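Local coordinates for protein Agap007691-pb (Anopheles gambiae, PDB 5C98) that is of unknown function but adopts the serpin fold and may act as an inhibitor of serine proteases, possibly in insect immunity, at residues Gln93-Leu98 against Val175-Pro180; Thr211-Arg216 against Ser271-Leu276; Lys225-Pro230 against Phe346-Asn351; Phe282-Thr287 against Ile322-Leu327. All coordinates share one frame; numbering follows the deposited sequence. Where two conformers were deposited one is given.

Interaction 1 (Gln93-Leu98 against Val175-Pro180); sequences QHLKAL and VSVLTP
Lys96 and Ser176 make the antiparallel hydrogen-bonded pair here: Lys96 N donates to Ser176 O and Ser176 N to Lys96 O, each at 2.9 Å with the donor in the acceptor's carbonyl plane. The strand axes lie 4.7 Å apart at 178°. His94 O, just before the strand, takes Leu178 N at 2.9 Å from above its carbonyl plane and Thr179 N more weakly. In the conformer described, Thr179 OG1 also meets His94 ND1 at 3.0 Å at the edge of the imidazole; Thr179 has a second conformer, which leaves this bond less certain.

Apolar contacts lie on the face of Leu95, Ala97, Val175 and Val177. With CG anti to the backbone N (chi1 -176°), Leu95 splits its methyls, CD2 against Val175 CG1 and CD1 against Val177 CG2, both at 4.2 Å. On the other face the Lys96 and Leu178 side chains cross at about a right angle, Lys96 CE 3.7 Å from Leu178 CD1, and the lysine bends so that NZ reaches Gly92 O. One water donates to Lys96 O and to Ser176 OG, whose hydroxyl is also hydrogen-bonded to Thr149 O. This close antiparallel pairing is that of neighbouring strands in the large central sheet A of serpins.

Interaction 2 (Thr211-Arg216 against Ser271-Leu276); sequences TAFVRR and SCWTDL
Thr211 lays CG2 3.7 Å from Trp273 CE3, its side chain crossing the indole at about a right angle. Ala212 follows as a hydrogen-bonded partner of Thr274: Thr274 N reaches Ala212 O at 2.7 Å and Ala212 N returns a bond to Thr274 O. Phe213 carries the outer face. Its CB stands 3.5 Å from the centroid of the Trp273 six-membered ring, only 2° off the normal, a CH-pi contact; the phenyl itself meets the five-membered ring obliquely, with planes at 47°. Ser271 CB covers a face of that phenyl, 3.8 Å from its centroid.

Val214 pairs with Cys272 with both donors above the carbonyl planes; the short strand axes meet at 135°, far from straight antiparallel. Cys272 O is gripped from opposite faces by Val214 N and Thr274 OG1. Arg215 CG passes 3.5 Å from Ser271 OG. Arg216, bent back beyond CG, lays its guanidinium over Cys272 CB and makes a cation-pi contact with Phe346. The two strands pair in sheet C of the serpin fold, where strand 270-287 also pairs in parallel with strand 346-349; strand 204-219 pairs with strand 224-230 through Arg215 and Asp228.

Interaction 3 (Lys225-Pro230 against Phe346-Asn351); sequences KVVDMP and FEFHAN
Val227 presses its two methyls onto the Phe348 ring, and this is the tight part of the contact. CG2 stands over one face, 3.6 Å from the ring centroid and 16° off the normal, a CH-pi contact, while CG1 lies 3.5 Å from Phe348 CD2. Phe348 has CG anti to its backbone N (chi1 -173°), which carries the ring inward to this valine, and the backbone of Lys225 and Val226 closes on its edge. Phe346 is held less closely: Val227 CG1 reaches the rim of its ring at 4.2 Å from CE2, and Lys225 CD runs past CZ at 3.8 Å.

The looser, more polar side belongs to Lys225 and the exposed Glu347. The lysine chain is extended beyond CG, which brings NZ 2.9 Å from Glu347 O, above the carbonyl plane. A water 3.0 Å from Lys225 NZ also accepts from His349 N, so the ammonium is tied to the strand once directly and once through water. The Glu347 carboxylate takes no part: OE2 stays 6.2 Å from Lys225 NZ.

The strand axes cross at 90° and stay 8.4 Å apart, so side chains do the joining. Strand 346-349 of sheet C, which follows the reactive-centre loop region and pairs in parallel with strand 270-287, packs across strand 224-230 of sheet B, itself between strands 204-219 and 237-244, whose Leu243 also touches Phe348.

Interaction 4 (Phe282-Thr287 against Ile322-Leu327); sequences FVREKT and IQHCYL
Phe282-Thr287 and Ile322-Leu327 are adjacent antiparallel strands of sheet A, the large central sheet of the serpin fold; strand 320-328 leads on into the reactive-centre loop region, part of which is not modelled. Their axes run 4.7 Å apart at 168°. Six backbone bonds join them in three pairs, Val283 with Leu327, Glu285 with Cys325 and Thr287 with Gln323, among them Thr287 N to Gln323 O at 2.8 Å.

Between these pairs, Arg284, Lys286, His324 and Tyr326 share one face. Lys286 CB lies over the imidazole of His324, 3.9 Å from its centroid, in a CH-pi contact. Arg284 CG approaches the same ring, 3.6 Å from NE2. Farther out, the bend of Arg284 at chi3 (-77°) sends its guanidinium across Tyr326, NH2 coming 3.5 Å from CE1, with the planes only 23° apart but meeting obliquely. A water lying in the imidazole plane joins His324 NE2, at 2.7 Å, to Arg284 O. On the other face Thr287 and Gln323 lie side by side, and a second water links Thr287 OG1 to Gln323 OE1.

The polar ends are claimed from outside the pair: Arg284 NE by Glu150 O, Lys286 NZ by Asp159 in a salt bridge, Gln323 NE2 by Ser173. His324 ND1 bonds to Phe154 O, and since a carbonyl can only accept, that nitrogen presumably carries a proton. Together with the lysine CB, this bond should limit rotation of the ring.

Along the chain, interaction 1 closes before the others open, interactions 2 and 3 alternate their segments, and interaction 4 is nested within the loop closed by interaction 3. Interactions 1 and 4, centres 12 Å apart, meet: strands 169-177 and 320-328 are parallel neighbours in sheet A, with probable hydrogen bonds from Val177 N to Tyr326 O and Tyr326 N to Val175 O. In inhibitory serpins this is the seam where the cleaved reactive loop inserts. Interactions 2 and 3, centres 8 Å apart, touch through Asp275 with His349 and Phe346 at the far end of the molecule. Strand 270-287 serves interactions 2 and 4, centres about 28 Å apart, and so spans the two regions.

Interaction 1 (Gln93-Leu98 against Val175-Pro180)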
# COMPACT_ATOMS: atom_id res chain seq x y z
N GLN A 93 -14.60 -4.01 -7.50
CA GLN A 93 -14.30 -2.99 -8.48
C GLN A 93 -13.64 -1.76 -7.87
O GLN A 93 -13.15 -0.91 -8.62
CB GLN A 93 -15.59 -2.54 -9.18
CG GLN A 93 -16.48 -1.69 -8.28
CD GLN A 93 -17.87 -1.47 -8.84
OE1 GLN A 93 -18.72 -2.37 -8.82
NE2 GLN A 93 -18.12 -0.26 -9.34
N HIS A 94 -13.62 -1.65 -6.55
CA HIS A 94 -13.20 -0.42 -5.90
C HIS A 94 -11.75 -0.44 -5.45
O HIS A 94 -11.01 0.56 -5.61
CB HIS A 94 -14.09 -0.14 -4.69
CG HIS A 94 -15.55 -0.16 -4.98
ND1 HIS A 94 -16.16 0.75 -5.81
CD2 HIS A 94 -16.53 -0.99 -4.54
CE1 HIS A 94 -17.45 0.48 -5.88
NE2 HIS A 94 -17.70 -0.56 -5.12
N LEU A 95 -11.32 -1.54 -4.86
CA LEU A 95 -9.98 -1.68 -4.32
C LEU A 95 -9.70 -3.17 -4.36
O LEU A 95 -10.50 -3.97 -3.84
CB LEU A 95 -9.91 -1.15 -2.89
CG LEU A 95 -8.51 -1.16 -2.24
CD1 LEU A 95 -8.44 -0.09 -1.16
CD2 LEU A 95 -8.13 -2.51 -1.68
N LYS A 96 -8.60 -3.54 -5.00
CA LYS A 96 -8.18 -4.93 -5.06
C LYS A 96 -6.96 -5.11 -4.18
O LYS A 96 -5.97 -4.40 -4.36
CB LYS A 96 -7.90 -5.33 -6.50
CG LYS A 96 -9.17 -5.41 -7.34
CD LYS A 96 -8.88 -5.91 -8.77
CE LYS A 96 -10.10 -5.80 -9.66
NZ LYS A 96 -11.29 -6.43 -9.04
N ALA A 97 -7.04 -6.02 -3.22
CA ALA A 97 -5.93 -6.35 -2.32
C ALA A 97 -5.79 -7.86 -2.39
O ALA A 97 -6.60 -8.60 -1.82
CB ALA A 97 -6.22 -5.89 -0.90
N LEU A 98 -4.75 -8.31 -3.10
CA LEU A 98 -4.60 -9.71 -3.47
C LEU A 98 -3.21 -10.19 -3.11
O LEU A 98 -2.22 -9.57 -3.51
CB LEU A 98 -4.81 -9.89 -4.98
CG LEU A 98 -6.22 -9.60 -5.51
CD1 LEU A 98 -6.18 -9.34 -7.03
CD2 LEU A 98 -7.14 -10.76 -5.16
N VAL A 175 -1.96 -4.07 -4.10
CA VAL A 175 -3.07 -3.24 -3.63
C VAL A 175 -3.30 -2.12 -4.65
O VAL A 175 -2.44 -1.24 -4.81
CB VAL A 175 -2.84 -2.66 -2.24
CG1 VAL A 175 -4.02 -1.77 -1.83
CG2 VAL A 175 -2.66 -3.83 -1.26
N SER A 176 -4.44 -2.16 -5.30
CA SER A 176 -4.79 -1.22 -6.36
C SER A 176 -6.07 -0.51 -5.99
O SER A 176 -7.10 -1.15 -5.77
CB SER A 176 -4.97 -1.93 -7.70
OG SER A 176 -3.75 -2.54 -8.04
N VAL A 177 -6.02 0.81 -5.94
CA VAL A 177 -7.20 1.63 -5.76
C VAL A 177 -7.72 1.96 -7.15
O VAL A 177 -7.02 2.62 -7.93
CB VAL A 177 -6.86 2.90 -4.97
CG1 VAL A 177 -8.10 3.82 -4.89
CG2 VAL A 177 -6.31 2.53 -3.62
N LEU A 178 -8.93 1.50 -7.46
CA LEU A 178 -9.48 1.58 -8.80
C LEU A 178 -10.71 2.48 -8.91
O LEU A 178 -11.09 2.85 -10.02
CB LEU A 178 -9.82 0.17 -9.30
CG LEU A 178 -8.65 -0.81 -9.23
CD1 LEU A 178 -9.12 -2.24 -9.49
CD2 LEU A 178 -7.56 -0.41 -10.21
N THR A 179 -11.31 2.86 -7.80
CA THR A 179 -12.53 3.65 -7.86
C THR A 179 -12.21 5.07 -8.33
O THR A 179 -11.17 5.63 -7.96
CB THR A 179 -13.16 3.69 -6.47
OG1 THR A 179 -13.67 2.40 -6.14
CG2 THR A 179 -14.29 4.62 -6.42
N PRO A 180 -13.08 5.68 -9.14
CA PRO A 180 -12.83 7.06 -9.57
C PRO A 180 -13.08 8.03 -8.43
O PRO A 180 -13.84 7.77 -7.50
CB PRO A 180 -13.85 7.29 -10.69
CG PRO A 180 -14.87 6.29 -10.50
CD PRO A 180 -14.28 5.11 -9.77
O HOH W 1 -14.06 1.25 -10.54
O HOH W 2 -4.10 -5.45 -6.74

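Interaction 2 (Thr211-Arg216 against Ser271-Leu276)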
# COMPACT_ATOMS: atom_id res chain seq x y z
N THR A 211 -13.79 23.71 -8.95
CA THR A 211 -14.31 24.26 -7.71
C THR A 211 -15.18 23.18 -7.09
O THR A 211 -16.18 22.77 -7.69
CB THR A 211 -15.15 25.50 -7.98
OG1 THR A 211 -14.33 26.50 -8.61
CG2 THR A 211 -15.68 26.07 -6.67
N ALA A 212 -14.77 22.69 -5.93
CA ALA A 212 -15.43 21.56 -5.29
C ALA A 212 -15.76 21.90 -3.85
O ALA A 212 -15.06 22.67 -3.19
CB ALA A 212 -14.54 20.34 -5.31
N PHE A 213 -16.83 21.28 -3.35
CA PHE A 213 -17.25 21.46 -1.97
C PHE A 213 -16.68 20.29 -1.17
O PHE A 213 -17.33 19.27 -0.94
CB PHE A 213 -18.78 21.50 -1.90
CG PHE A 213 -19.31 21.89 -0.56
CD1 PHE A 213 -19.06 23.15 -0.03
CD2 PHE A 213 -20.09 21.00 0.17
CE1 PHE A 213 -19.57 23.51 1.21
CE2 PHE A 213 -20.59 21.36 1.40
CZ PHE A 213 -20.33 22.61 1.92
N VAL A 214 -15.42 20.46 -0.75
CA VAL A 214 -14.64 19.39 -0.15
C VAL A 214 -14.32 19.71 1.31
O VAL A 214 -14.18 20.87 1.70
CB VAL A 214 -13.33 19.10 -0.92
CG1 VAL A 214 -13.62 18.44 -2.26
CG2 VAL A 214 -12.50 20.38 -1.09
N ARG A 215 -14.15 18.66 2.10
CA ARG A 215 -13.64 18.79 3.45
C ARG A 215 -12.18 19.24 3.42
O ARG A 215 -11.35 18.67 2.71
CB ARG A 215 -13.77 17.45 4.16
CG ARG A 215 -15.21 17.11 4.51
CD ARG A 215 -15.40 15.69 4.96
NE ARG A 215 -14.75 15.38 6.23
CZ ARG A 215 -15.19 15.78 7.42
NH1 ARG A 215 -16.26 16.56 7.52
NH2 ARG A 215 -14.54 15.40 8.52
N ARG A 216 -11.87 20.27 4.20
CA ARG A 216 -10.55 20.89 4.16
C ARG A 216 -10.21 21.42 5.54
O ARG A 216 -11.09 21.68 6.36
CB ARG A 216 -10.53 22.04 3.15
CG ARG A 216 -11.36 23.29 3.56
CD ARG A 216 -10.58 24.28 4.40
NE ARG A 216 -11.39 25.44 4.76
CZ ARG A 216 -12.21 25.49 5.81
NH1 ARG A 216 -12.32 24.45 6.63
NH2 ARG A 216 -12.91 26.58 6.06
N SER A 271 -16.41 20.98 5.33
CA SER A 271 -16.69 21.10 3.91
C SER A 271 -16.72 22.57 3.52
O SER A 271 -17.29 23.41 4.23
CB SER A 271 -18.03 20.46 3.57
OG SER A 271 -17.94 19.05 3.56
N CYS A 272 -16.11 22.88 2.38
CA CYS A 272 -15.90 24.26 2.00
C CYS A 272 -15.69 24.32 0.50
O CYS A 272 -15.01 23.46 -0.07
CB CYS A 272 -14.66 24.76 2.75
SG CYS A 272 -14.19 26.40 2.34
N TRP A 273 -16.29 25.31 -0.16
CA TRP A 273 -16.06 25.48 -1.59
C TRP A 273 -14.59 25.83 -1.81
O TRP A 273 -14.10 26.83 -1.27
CB TRP A 273 -16.98 26.55 -2.15
CG TRP A 273 -18.36 26.01 -2.43
CD1 TRP A 273 -19.53 26.35 -1.80
CD2 TRP A 273 -18.71 25.02 -3.40
NE1 TRP A 273 -20.58 25.64 -2.32
CE2 TRP A 273 -20.11 24.82 -3.31
CE3 TRP A 273 -17.99 24.29 -4.35
CZ2 TRP A 273 -20.78 23.91 -4.13
CZ3 TRP A 273 -18.66 23.39 -5.16
CH2 TRP A 273 -20.05 23.21 -5.04
N THR A 274 -13.89 24.97 -2.56
CA THR A 274 -12.44 25.04 -2.66
C THR A 274 -12.03 25.09 -4.12
O THR A 274 -12.49 24.29 -4.93
CB THR A 274 -11.82 23.79 -2.03
OG1 THR A 274 -12.16 23.75 -0.65
CG2 THR A 274 -10.28 23.77 -2.19
N ASP A 275 -11.13 26.02 -4.44
CA ASP A 275 -10.51 26.05 -5.76
C ASP A 275 -9.36 25.07 -5.73
O ASP A 275 -8.34 25.30 -5.07
CB ASP A 275 -10.03 27.45 -6.12
CG ASP A 275 -9.65 27.53 -7.57
OD1 ASP A 275 -8.50 27.23 -7.89
OD2 ASP A 275 -10.54 27.84 -8.40
N LEU A 276 -9.56 23.94 -6.40
CA LEU A 276 -8.69 22.78 -6.29
C LEU A 276 -7.92 22.59 -7.59
O LEU A 276 -8.52 22.56 -8.67
CB LEU A 276 -9.56 21.56 -5.99
CG LEU A 276 -8.91 20.19 -5.81
CD1 LEU A 276 -7.98 20.18 -4.64
CD2 LEU A 276 -9.99 19.15 -5.63
O HOH W 3 -17.89 17.69 1.21

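Interaction 3 (Lys225-Pro230 against Phe346-Asn351)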
# COMPACT_ATOMS: atom_id res chain seq x y z
N LYS A 225 -1.62 22.28 4.34
CA LYS A 225 -3.04 22.29 4.00
C LYS A 225 -3.51 20.86 3.78
O LYS A 225 -2.73 19.99 3.39
CB LYS A 225 -3.25 23.06 2.71
CG LYS A 225 -3.08 24.54 2.80
CD LYS A 225 -3.42 25.23 1.47
CE LYS A 225 -3.32 26.71 1.60
NZ LYS A 225 -3.63 27.39 0.32
N VAL A 226 -4.79 20.62 4.04
CA VAL A 226 -5.37 19.28 3.93
C VAL A 226 -6.69 19.37 3.19
O VAL A 226 -7.52 20.22 3.50
CB VAL A 226 -5.63 18.70 5.32
CG1 VAL A 226 -6.10 17.28 5.23
CG2 VAL A 226 -4.38 18.80 6.18
N VAL A 227 -6.89 18.48 2.23
CA VAL A 227 -8.21 18.24 1.67
C VAL A 227 -8.46 16.74 1.69
O VAL A 227 -7.55 15.94 1.50
CB VAL A 227 -8.38 18.78 0.23
CG1 VAL A 227 -8.37 20.31 0.18
CG2 VAL A 227 -7.35 18.16 -0.72
N ASP A 228 -9.69 16.35 1.94
CA ASP A 228 -10.08 14.94 1.87
C ASP A 228 -10.95 14.78 0.63
O ASP A 228 -12.07 15.30 0.58
CB ASP A 228 -10.81 14.51 3.14
CG ASP A 228 -10.61 13.04 3.48
OD1 ASP A 228 -10.14 12.26 2.60
OD2 ASP A 228 -10.93 12.65 4.63
N MET A 229 -10.40 14.10 -0.39
CA MET A 229 -10.99 14.00 -1.71
C MET A 229 -11.68 12.66 -1.84
O MET A 229 -11.00 11.63 -1.97
CB MET A 229 -9.91 14.13 -2.77
CG MET A 229 -9.32 15.54 -2.82
SD MET A 229 -8.10 15.71 -4.10
CE MET A 229 -9.06 15.39 -5.57
N PRO A 230 -13.00 12.59 -1.80
CA PRO A 230 -13.65 11.28 -1.79
C PRO A 230 -13.64 10.59 -3.14
O PRO A 230 -13.70 11.21 -4.19
CB PRO A 230 -15.10 11.60 -1.40
CG PRO A 230 -15.30 13.01 -1.82
CD PRO A 230 -13.96 13.70 -1.68
N PHE A 346 -11.55 28.63 -0.17
CA PHE A 346 -10.30 27.98 0.19
C PHE A 346 -9.61 27.70 -1.14
O PHE A 346 -10.27 27.41 -2.13
CB PHE A 346 -10.56 26.68 0.97
CG PHE A 346 -9.33 26.04 1.54
CD1 PHE A 346 -8.51 26.72 2.42
CD2 PHE A 346 -9.00 24.73 1.21
CE1 PHE A 346 -7.38 26.14 2.94
CE2 PHE A 346 -7.87 24.13 1.75
CZ PHE A 346 -7.06 24.84 2.61
N GLU A 347 -8.29 27.86 -1.17
CA GLU A 347 -7.49 27.46 -2.32
C GLU A 347 -6.63 26.29 -1.91
O GLU A 347 -6.00 26.30 -0.84
CB GLU A 347 -6.63 28.60 -2.88
CG GLU A 347 -7.44 29.56 -3.78
CD GLU A 347 -6.62 30.57 -4.58
OE1 GLU A 347 -7.22 31.56 -5.05
OE2 GLU A 347 -5.39 30.38 -4.76
N PHE A 348 -6.61 25.27 -2.76
CA PHE A 348 -5.72 24.13 -2.57
C PHE A 348 -5.13 23.80 -3.93
O PHE A 348 -5.71 23.07 -4.71
CB PHE A 348 -6.48 22.94 -1.99
CG PHE A 348 -5.61 21.78 -1.60
CD1 PHE A 348 -5.28 20.78 -2.49
CD2 PHE A 348 -5.16 21.68 -0.29
CE1 PHE A 348 -4.53 19.71 -2.09
CE2 PHE A 348 -4.40 20.63 0.10
CZ PHE A 348 -4.09 19.63 -0.79
N HIS A 349 -3.96 24.35 -4.20
CA HIS A 349 -3.27 24.19 -5.47
C HIS A 349 -2.05 23.32 -5.23
O HIS A 349 -1.00 23.79 -4.77
CB HIS A 349 -2.92 25.55 -6.05
CG HIS A 349 -4.12 26.31 -6.51
ND1 HIS A 349 -4.04 27.57 -7.05
CD2 HIS A 349 -5.44 25.99 -6.49
CE1 HIS A 349 -5.25 27.99 -7.37
NE2 HIS A 349 -6.12 27.05 -7.04
N ALA A 350 -2.19 22.03 -5.51
CA ALA A 350 -1.16 21.05 -5.22
C ALA A 350 -0.17 21.04 -6.38
O ALA A 350 -0.25 20.22 -7.30
CB ALA A 350 -1.77 19.68 -4.97
N ASN A 351 0.76 22.00 -6.35
CA ASN A 351 1.75 22.22 -7.39
C ASN A 351 3.16 22.00 -6.87
O ASN A 351 4.12 22.50 -7.45
CB ASN A 351 1.61 23.64 -7.95
CG ASN A 351 1.62 24.69 -6.87
OD1 ASN A 351 2.12 24.47 -5.76
ND2 ASN A 351 1.03 25.85 -7.18
O HOH W 4 -2.70 26.45 -2.34

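Interaction 4 (Phe282-Thr287 against Ile322-Leu327)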
# COMPACT_ATOMS: atom_id res chain seq x y z
N PHE A 282 -0.66 9.34 -11.56
CA PHE A 282 -0.77 8.00 -11.02
C PHE A 282 0.53 7.69 -10.30
O PHE A 282 1.56 8.35 -10.51
CB PHE A 282 -1.04 6.98 -12.11
CG PHE A 282 0.16 6.68 -12.94
CD1 PHE A 282 0.54 7.51 -13.97
CD2 PHE A 282 0.93 5.56 -12.67
CE1 PHE A 282 1.65 7.23 -14.74
CE2 PHE A 282 2.05 5.27 -13.40
CZ PHE A 282 2.41 6.11 -14.45
N VAL A 283 0.46 6.68 -9.45
CA VAL A 283 1.63 6.08 -8.83
C VAL A 283 1.47 4.59 -8.98
O VAL A 283 0.41 4.05 -8.64
CB VAL A 283 1.79 6.49 -7.35
CG1 VAL A 283 2.96 5.76 -6.69
CG2 VAL A 283 2.04 7.97 -7.25
N ARG A 284 2.46 3.93 -9.54
CA ARG A 284 2.49 2.48 -9.64
C ARG A 284 3.89 2.07 -9.24
O ARG A 284 4.83 2.27 -10.01
CB ARG A 284 2.16 2.01 -11.05
CG ARG A 284 2.05 0.49 -11.12
CD ARG A 284 2.01 -0.02 -12.52
NE ARG A 284 0.71 0.19 -13.14
CZ ARG A 284 0.47 1.05 -14.12
NH1 ARG A 284 1.42 1.85 -14.59
NH2 ARG A 284 -0.76 1.12 -14.64
N GLU A 285 4.03 1.51 -8.04
CA GLU A 285 5.35 1.38 -7.43
C GLU A 285 5.52 0.02 -6.77
O GLU A 285 4.67 -0.41 -5.99
CB GLU A 285 5.59 2.48 -6.38
CG GLU A 285 5.76 3.91 -6.96
CD GLU A 285 7.00 4.11 -7.81
OE1 GLU A 285 8.00 3.38 -7.64
OE2 GLU A 285 6.97 5.04 -8.67
N LYS A 286 6.62 -0.64 -7.12
CA LYS A 286 7.04 -1.89 -6.52
C LYS A 286 7.96 -1.57 -5.34
O LYS A 286 8.89 -0.77 -5.47
CB LYS A 286 7.81 -2.70 -7.56
CG LYS A 286 8.33 -4.04 -7.08
CD LYS A 286 8.92 -4.88 -8.21
CE LYS A 286 10.20 -4.30 -8.75
NZ LYS A 286 10.53 -4.92 -10.06
N THR A 287 7.69 -2.20 -4.20
CA THR A 287 8.46 -2.00 -2.99
C THR A 287 8.79 -3.35 -2.38
O THR A 287 8.28 -4.39 -2.81
CB THR A 287 7.71 -1.13 -1.98
OG1 THR A 287 6.46 -1.75 -1.65
CG2 THR A 287 7.45 0.25 -2.56
N ILE A 322 7.43 -9.04 -1.84
CA ILE A 322 7.35 -7.87 -2.70
C ILE A 322 5.91 -7.39 -2.73
O ILE A 322 4.98 -8.19 -2.85
CB ILE A 322 7.84 -8.19 -4.13
CG1 ILE A 322 9.32 -8.61 -4.12
CG2 ILE A 322 7.63 -7.00 -5.04
CD1 ILE A 322 10.28 -7.57 -3.60
N GLN A 323 5.74 -6.07 -2.68
CA GLN A 323 4.45 -5.42 -2.84
C GLN A 323 4.47 -4.51 -4.05
O GLN A 323 5.48 -3.90 -4.38
CB GLN A 323 4.07 -4.60 -1.61
CG GLN A 323 2.71 -3.97 -1.67
CD GLN A 323 2.27 -3.38 -0.34
OE1 GLN A 323 2.78 -2.35 0.11
NE2 GLN A 323 1.33 -4.05 0.30
N HIS A 324 3.32 -4.40 -4.74
CA HIS A 324 3.16 -3.48 -5.85
C HIS A 324 1.81 -2.82 -5.71
O HIS A 324 0.79 -3.50 -5.54
CB HIS A 324 3.26 -4.24 -7.18
CG HIS A 324 3.82 -3.43 -8.31
ND1 HIS A 324 4.72 -3.96 -9.21
CD2 HIS A 324 3.59 -2.16 -8.72
CE1 HIS A 324 5.03 -3.05 -10.12
NE2 HIS A 324 4.36 -1.94 -9.84
N CYS A 325 1.81 -1.49 -5.69
CA CYS A 325 0.60 -0.73 -5.45
C CYS A 325 0.32 0.19 -6.61
O CYS A 325 1.23 0.65 -7.30
CB CYS A 325 0.74 0.11 -4.20
SG CYS A 325 0.72 -0.87 -2.65
N TYR A 326 -0.96 0.50 -6.79
CA TYR A 326 -1.43 1.37 -7.86
C TYR A 326 -2.50 2.31 -7.34
O TYR A 326 -3.37 1.91 -6.56
CB TYR A 326 -2.03 0.52 -8.97
CG TYR A 326 -2.72 1.31 -10.09
CD1 TYR A 326 -1.98 1.88 -11.11
CD2 TYR A 326 -4.09 1.48 -10.10
CE1 TYR A 326 -2.60 2.63 -12.14
CE2 TYR A 326 -4.73 2.22 -11.11
CZ TYR A 326 -3.98 2.76 -12.13
OH TYR A 326 -4.60 3.49 -13.16
N LEU A 327 -2.44 3.55 -7.81
CA LEU A 327 -3.46 4.58 -7.60
C LEU A 327 -3.40 5.53 -8.79
O LEU A 327 -2.31 5.87 -9.24
CB LEU A 327 -3.14 5.38 -6.33
CG LEU A 327 -3.99 6.64 -6.11
CD1 LEU A 327 -5.46 6.30 -5.81
CD2 LEU A 327 -3.42 7.44 -4.98
O HOH W 5 5.21 -0.29 -11.86
O HOH W 6 5.48 -2.17 0.90